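Local coordinates for protein congerin II (Conger myriaster, PDB 1IS3) that binds beta-galactosides such as lactose as a homodimeric galectin of the conger eel, though its physiological role is not yet known, at residues Ile41-Asp46 with His95-Gln100. Sequence-based numbering, arbitrary orientation.
Sequences IAMHMD and HTFYIQ. With GAL (beta-D-galactopyranose), chain B.
Met43 lies across one face of the Phe97 ring, its CB almost on the ring normal, 3.8 Å from the centroid and 7° off the perpendicular, a CH-pi contact. CG, anti to the backbone N, carries on over the same ring and comes 3.9 Å from Phe97 CG. A bend at chi2 (-67°) turns Met43 SD to lie 4.3 Å from Ile99 CD1, and a second bend at chi3 turns only the methyl CE. Ala42 CB approaches the same ring obliquely at CZ; a classic beta bulge, in which Ala42 and Met43 lie opposite Val34, lets two successive side chains point inward. Two residues on, Met45 is extended beyond CG and runs alongside Ile99 head to tail, its CE meeting Ile99 CG2 at 3.7 Å. Phe109 and Val107 on strand 106-110 also border this cluster.

The two strands belong to the facing sheets of the galectin beta-sandwich; the axes of segments 43-46 and 96-100 approach to 10.2 Å, running in roughly the same direction at 31°. Alternation turns His44 to the opposite, sugar-binding face of its sheet, where NE2 and galactose O4, near the plane of the imidazole, share a 2.8 Å hydrogen bond; Asn33 OD1 holds ND1 and so helps fix the ring's rotation. Asp46, whose OD2 forms salt bridges with Arg29 and Arg48, belongs to the same galactose pocket. A single strand thus gives one face to apolar contacts between sheets and the other to polar sugar recognition.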
loop_
_atom_site.group_PDB
_atom_site.type_symbol
_atom_site.label_atom_id
_atom_site.label_comp_id
_atom_site.label_asym_id
_atom_site.label_seq_id
_atom_site.Cartn_x
_atom_site.Cartn_y
_atom_site.Cartn_z
ATOM N N ILE A 41 10.816 -13.660 -3.414
ATOM C CA ILE A 41 10.772 -12.372 -4.122
ATOM C C ILE A 41 11.003 -12.660 -5.591
ATOM O O ILE A 41 12.047 -13.227 -5.974
ATOM C CB ILE A 41 11.887 -11.392 -3.578
ATOM C CG1 ILE A 41 11.680 -11.115 -2.079
ATOM C CG2 ILE A 41 11.828 -10.065 -4.329
ATOM C CD1 ILE A 41 12.880 -10.417 -1.423
ATOM N N ALA A 42 10.030 -12.303 -6.409
ATOM C CA ALA A 42 10.142 -12.521 -7.846
ATOM C C ALA A 42 11.024 -11.450 -8.542
ATOM O O ALA A 42 11.730 -11.715 -9.529
ATOM C CB ALA A 42 8.747 -12.500 -8.487
ATOM N N MET A 43 11.014 -10.219 -8.023
ATOM C CA MET A 43 11.837 -9.172 -8.604
ATOM C C MET A 43 12.379 -8.342 -7.438
ATOM O O MET A 43 11.596 -7.685 -6.734
ATOM C CB MET A 43 10.975 -8.324 -9.534
ATOM C CG MET A 43 11.736 -7.410 -10.513
ATOM S SD MET A 43 12.627 -6.079 -9.708
ATOM C CE MET A 43 11.300 -5.064 -9.105
ATOM N N HIS A 44 13.675 -8.487 -7.162
ATOM C CA HIS A 44 14.411 -7.684 -6.201
ATOM C C HIS A 44 15.215 -6.645 -7.009
ATOM O O HIS A 44 15.990 -7.076 -7.857
ATOM C CB HIS A 44 15.347 -8.597 -5.400
ATOM C CG HIS A 44 16.410 -7.892 -4.523
ATOM N ND1 HIS A 44 16.243 -7.271 -3.358
ATOM C CD2 HIS A 44 17.786 -7.874 -4.758
ATOM C CE1 HIS A 44 17.406 -6.892 -2.866
ATOM N NE2 HIS A 44 18.331 -7.263 -3.721
ATOM N N MET A 45 15.102 -5.331 -6.804
ATOM C CA MET A 45 15.857 -4.343 -7.544
ATOM C C MET A 45 16.643 -3.574 -6.474
ATOM O O MET A 45 16.088 -2.767 -5.694
ATOM C CB MET A 45 14.866 -3.475 -8.246
ATOM C CG MET A 45 15.554 -2.377 -8.984
ATOM S SD MET A 45 14.279 -1.298 -9.699
ATOM C CE MET A 45 15.326 -0.725 -10.982
ATOM N N ASP A 46 17.942 -3.827 -6.372
ATOM C CA ASP A 46 18.756 -3.223 -5.354
ATOM C C ASP A 46 19.522 -2.046 -5.947
ATOM O O ASP A 46 20.065 -2.126 -7.056
ATOM C CB ASP A 46 19.680 -4.302 -4.813
ATOM C CG ASP A 46 20.294 -3.962 -3.475
ATOM O OD1 ASP A 46 19.711 -3.223 -2.696
ATOM O OD2 ASP A 46 21.382 -4.446 -3.183
ATOM N N HIS A 95 6.224 -13.034 -18.949
ATOM C CA HIS A 95 7.621 -13.242 -19.295
ATOM C C HIS A 95 8.621 -12.215 -18.806
ATOM O O HIS A 95 9.797 -12.556 -18.628
ATOM C CB HIS A 95 7.785 -13.322 -20.803
ATOM C CG HIS A 95 7.116 -14.575 -21.313
ATOM N ND1 HIS A 95 5.994 -14.686 -22.021
ATOM C CD2 HIS A 95 7.566 -15.841 -21.006
ATOM C CE1 HIS A 95 5.745 -15.982 -22.134
ATOM N NE2 HIS A 95 6.698 -16.659 -21.522
ATOM N N THR A 96 8.164 -10.981 -18.548
ATOM C CA THR A 96 9.074 -9.868 -18.342
ATOM C C THR A 96 8.549 -8.857 -17.333
ATOM O O THR A 96 7.363 -8.506 -17.465
ATOM C CB THR A 96 9.297 -9.095 -19.690
ATOM O OG1 THR A 96 9.643 -10.068 -20.666
ATOM C CG2 THR A 96 10.338 -7.989 -19.584
ATOM N N PHE A 97 9.392 -8.374 -16.414
ATOM C CA PHE A 97 9.118 -7.167 -15.628
ATOM C C PHE A 97 9.681 -5.969 -16.389
ATOM O O PHE A 97 10.827 -5.979 -16.833
ATOM C CB PHE A 97 9.782 -7.133 -14.251
ATOM C CG PHE A 97 9.123 -8.117 -13.276
ATOM C CD1 PHE A 97 8.095 -7.666 -12.450
ATOM C CD2 PHE A 97 9.574 -9.433 -13.199
ATOM C CE1 PHE A 97 7.513 -8.533 -11.537
ATOM C CE2 PHE A 97 8.990 -10.305 -12.283
ATOM C CZ PHE A 97 7.961 -9.849 -11.456
ATOM N N TYR A 98 8.850 -4.947 -16.540
ATOM C CA TYR A 98 9.218 -3.710 -17.228
ATOM C C TYR A 98 9.306 -2.609 -16.171
ATOM O O TYR A 98 8.276 -2.269 -15.546
ATOM C CB TYR A 98 8.146 -3.364 -18.260
ATOM C CG TYR A 98 8.116 -4.344 -19.413
ATOM C CD1 TYR A 98 7.115 -5.314 -19.465
ATOM C CD2 TYR A 98 9.070 -4.233 -20.428
ATOM C CE1 TYR A 98 7.039 -6.194 -20.555
ATOM C CE2 TYR A 98 8.998 -5.106 -21.523
ATOM C CZ TYR A 98 7.982 -6.067 -21.572
ATOM O OH TYR A 98 7.868 -6.914 -22.650
ATOM N N ILE A 99 10.511 -2.077 -15.980
ATOM C CA ILE A 99 10.768 -1.084 -14.954
ATOM C C ILE A 99 11.145 0.224 -15.640
ATOM O O ILE A 99 11.980 0.211 -16.559
ATOM C CB ILE A 99 11.925 -1.584 -14.036
ATOM C CG1 ILE A 99 11.608 -2.912 -13.367
ATOM C CG2 ILE A 99 12.134 -0.571 -12.926
ATOM C CD1 ILE A 99 12.852 -3.807 -13.302
ATOM N N GLN A 100 10.577 1.347 -15.204
ATOM C CA GLN A 100 10.946 2.643 -15.751
ATOM C C GLN A 100 11.457 3.490 -14.609
ATOM O O GLN A 100 10.852 3.562 -13.535
ATOM C CB GLN A 100 9.760 3.300 -16.406
ATOM C CG GLN A 100 10.229 4.607 -17.071
ATOM C CD GLN A 100 9.483 4.946 -18.364
ATOM O OE1 GLN A 100 10.026 5.590 -19.273
ATOM N NE2 GLN A 100 8.223 4.522 -18.552
HETATM C C1 GAL B . 23.609 -10.107 -2.479
HETATM C C2 GAL B . 22.976 -9.323 -1.337
HETATM C C3 GAL B . 21.478 -9.586 -1.267
HETATM C C4 GAL B . 20.833 -9.322 -2.631
HETATM C C5 GAL B . 21.551 -10.150 -3.689
HETATM C C6 GAL B . 21.004 -9.922 -5.072
HETATM O O2 GAL B . 23.576 -9.706 -0.115
HETATM O O3 GAL B . 20.895 -8.747 -0.283
HETATM O O4 GAL B . 20.906 -7.940 -2.965
HETATM O O5 GAL B . 22.950 -9.812 -3.718
HETATM O O6 GAL B . 21.647 -10.766 -6.010
#